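Local coordinates for D-hydantoinase (Ralstonia pickettii, PDB 1NFG), which probably hydrolyses the cyclic amide bond of D-hydantoin derivatives stereospecifically, as a zinc-dependent member of the hydantoinase/dihydropyrimidinase family, at residues G26-I31 and S386-V391. Sequence-based numbering, arbitrary orientation.
Sequences GKITQI and SDADIV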
ATOM      1  N   GLY A  26     -47.101  -0.742  19.970  1.00 35.17           N
ATOM      2  CA  GLY A  26     -45.865  -0.197  19.441  1.00 34.71           C
ATOM      3  C   GLY A  26     -44.800  -1.203  19.058  1.00 34.40           C
ATOM      4  O   GLY A  26     -43.719  -0.813  18.629  1.00 35.41           O
ATOM      5  N   LYS A  27     -45.087  -2.490  19.211  1.00 33.41           N
ATOM      6  CA  LYS A  27     -44.111  -3.512  18.859  1.00 32.84           C
ATOM      7  C   LYS A  27     -44.627  -4.562  17.880  1.00 32.74           C
ATOM      8  O   LYS A  27     -45.833  -4.751  17.716  1.00 33.93           O
ATOM      9  CB  LYS A  27     -43.607  -4.209  20.118  1.00 31.32           C
ATOM     10  CG  LYS A  27     -42.811  -3.306  21.024  1.00 31.90           C
ATOM     11  CD  LYS A  27     -42.230  -4.082  22.177  1.00 32.99           C
ATOM     12  CE  LYS A  27     -41.493  -3.156  23.121  1.00 36.91           C
ATOM     13  NZ  LYS A  27     -40.856  -3.901  24.244  1.00 39.92           N
ATOM     14  N   ILE A  28     -43.698  -5.229  17.209  1.00 31.91           N
ATOM     15  CA  ILE A  28     -44.054  -6.286  16.279  1.00 30.41           C
ATOM     16  C   ILE A  28     -44.147  -7.532  17.146  1.00 29.69           C
ATOM     17  O   ILE A  28     -43.150  -7.978  17.719  1.00 28.44           O
ATOM     18  CB  ILE A  28     -42.977  -6.456  15.189  1.00 30.25           C
ATOM     19  CG1 ILE A  28     -43.027  -5.253  14.244  1.00 30.15           C
ATOM     20  CG2 ILE A  28     -43.192  -7.757  14.431  1.00 28.68           C
ATOM     21  CD1 ILE A  28     -42.031  -5.308  13.120  1.00 31.47           C
ATOM     22  N   THR A  29     -45.355  -8.076  17.254  1.00 28.99           N
ATOM     23  CA  THR A  29     -45.592  -9.242  18.092  1.00 29.40           C
ATOM     24  C   THR A  29     -45.680 -10.584  17.366  1.00 28.54           C
ATOM     25  O   THR A  29     -45.404 -11.627  17.963  1.00 26.71           O
ATOM     26  CB  THR A  29     -46.863  -9.034  18.931  1.00 30.96           C
ATOM     27  OG1 THR A  29     -47.975  -8.774  18.063  1.00 33.26           O
ATOM     28  CG2 THR A  29     -46.681  -7.845  19.874  1.00 31.06           C
ATOM     29  N   GLN A  30     -46.059 -10.562  16.089  1.00 28.45           N
ATOM     30  CA  GLN A  30     -46.169 -11.795  15.322  1.00 30.67           C
ATOM     31  C   GLN A  30     -45.945 -11.622  13.823  1.00 31.26           C
ATOM     32  O   GLN A  30     -46.412 -10.652  13.213  1.00 31.32           O
ATOM     33  CB  GLN A  30     -47.541 -12.442  15.540  1.00 32.50           C
ATOM     34  CG  GLN A  30     -47.714 -13.765  14.807  1.00 34.62           C
ATOM     35  CD  GLN A  30     -49.119 -14.328  14.918  1.00 37.00           C
ATOM     36  OE1 GLN A  30     -49.665 -14.453  16.015  1.00 39.09           O
ATOM     37  NE2 GLN A  30     -49.708 -14.684  13.780  1.00 37.19           N
ATOM     38  N   ILE A  31     -45.233 -12.583  13.238  1.00 30.82           N
ATOM     39  CA  ILE A  31     -44.959 -12.579  11.807  1.00 31.02           C
ATOM     40  C   ILE A  31     -45.379 -13.936  11.251  1.00 31.62           C
ATOM     41  O   ILE A  31     -44.926 -14.988  11.725  1.00 28.75           O
ATOM     42  CB  ILE A  31     -43.461 -12.350  11.512  1.00 31.67           C
ATOM     43  CG1 ILE A  31     -42.981 -11.081  12.221  1.00 31.96           C
ATOM     44  CG2 ILE A  31     -43.241 -12.219  10.009  1.00 30.18           C
ATOM     45  CD1 ILE A  31     -41.494 -10.813  12.087  1.00 30.94           C
ATOM     46  N   SER A 386     -39.247  -5.908  18.090  1.00 28.94           N
ATOM     47  CA  SER A 386     -38.788  -4.638  17.554  1.00 28.98           C
ATOM     48  C   SER A 386     -39.852  -3.576  17.728  1.00 28.79           C
ATOM     49  O   SER A 386     -41.042  -3.889  17.783  1.00 29.87           O
ATOM     50  CB  SER A 386     -38.489  -4.767  16.054  1.00 28.83           C
ATOM     51  OG  SER A 386     -37.521  -5.765  15.805  1.00 31.46           O
ATOM     52  N   ASP A 387     -39.432  -2.318  17.833  1.00 26.84           N
ATOM     53  CA  ASP A 387     -40.408  -1.248  17.908  1.00 25.03           C
ATOM     54  C   ASP A 387     -41.004  -1.354  16.515  1.00 24.95           C
ATOM     55  O   ASP A 387     -40.313  -1.753  15.583  1.00 25.69           O
ATOM     56  CB  ASP A 387     -39.734   0.114  18.063  1.00 23.95           C
ATOM     57  CG  ASP A 387     -39.296   0.396  19.482  1.00 24.89           C
ATOM     58  OD1 ASP A 387     -39.444  -0.492  20.349  1.00 23.12           O
ATOM     59  OD2 ASP A 387     -38.801   1.518  19.727  1.00 26.95           O
ATOM     60  N   ALA A 388     -42.271  -1.011  16.358  1.00 25.07           N
ATOM     61  CA  ALA A 388     -42.876  -1.101  15.046  1.00 24.49           C
ATOM     62  C   ALA A 388     -42.543   0.122  14.207  1.00 24.11           C
ATOM     63  O   ALA A 388     -43.431   0.882  13.821  1.00 25.11           O
ATOM     64  CB  ALA A 388     -44.383  -1.268  15.174  1.00 25.52           C
ATOM     65  N   ASP A 389     -41.255   0.319  13.942  1.00 24.08           N
ATOM     66  CA  ASP A 389     -40.799   1.438  13.113  1.00 24.72           C
ATOM     67  C   ASP A 389     -40.714   0.809  11.722  1.00 25.65           C
ATOM     68  O   ASP A 389     -39.816   0.009  11.441  1.00 27.73           O
ATOM     69  CB  ASP A 389     -39.425   1.927  13.576  1.00 23.86           C
ATOM     70  CG  ASP A 389     -39.434   2.478  15.002  1.00 23.46           C
ATOM     71  OD1 ASP A 389     -40.428   2.284  15.734  1.00 22.82           O
ATOM     72  OD2 ASP A 389     -38.425   3.101  15.403  1.00 24.21           O
ATOM     73  N   ILE A 390     -41.645   1.174  10.851  1.00 25.45           N
ATOM     74  CA  ILE A 390     -41.714   0.568   9.536  1.00 25.37           C
ATOM     75  C   ILE A 390     -41.902   1.517   8.364  1.00 25.78           C
ATOM     76  O   ILE A 390     -42.488   2.585   8.506  1.00 25.88           O
ATOM     77  CB  ILE A 390     -42.871  -0.452   9.530  1.00 26.63           C
ATOM     78  CG1 ILE A 390     -42.575  -1.551  10.547  1.00 26.52           C
ATOM     79  CG2 ILE A 390     -43.090  -1.026   8.136  1.00 26.82           C
ATOM     80  CD1 ILE A 390     -43.732  -2.486  10.762  1.00 30.96           C
ATOM     81  N   VAL A 391     -41.398   1.106   7.204  1.00 25.97           N
ATOM     82  CA  VAL A 391     -41.535   1.881   5.980  1.00 26.48           C
ATOM     83  C   VAL A 391     -42.075   0.949   4.916  1.00 26.75           C
ATOM     84  O   VAL A 391     -41.504  -0.118   4.680  1.00 27.59           O
ATOM     85  CB  VAL A 391     -40.190   2.419   5.462  1.00 26.30           C
ATOM     86  CG1 VAL A 391     -40.425   3.303   4.239  1.00 24.09           C
ATOM     87  CG2 VAL A 391     -39.483   3.185   6.551  1.00 28.23           C
TER
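K27 and D387 form a single antiparallel bridge, as a non-hydrogen-bonded pair. It joins strand 27-31 to the lead-in of strand 390-400, in the small beta-sandwich domain that hydantoinases build from both chain ends beside the TIM barrel. Two backbone bonds flank the pair. I28 N donates to S386 O (3.0 Å). A388 N donates to G26 O (2.7 Å).

I28 supplies the apolar part. I28 CB lies 4.1 Å from S386 O. With CG1 anti to the carbonyl carbon (chi1 -71°), the longer branch runs past A388, where I28 CG1 is 4.3 Å from the methyl A388 CB. At the tip, I28 CD1 then meets I390 CD1 at 4.1 Å, the two side chains crossing at a slant. L21 and I382 also pack on I28.

A388 centres an inverse gamma turn, closed by a weak bond from D389 N to D387 O. K27 extends away from the other segment, and K27 NZ stays 5.4 Å from D387 OD1. The carboxylate of D387 is held elsewhere: OD2 accepts a hydrogen bond from Q378 NE2 and forms a salt bridge with K379 NZ.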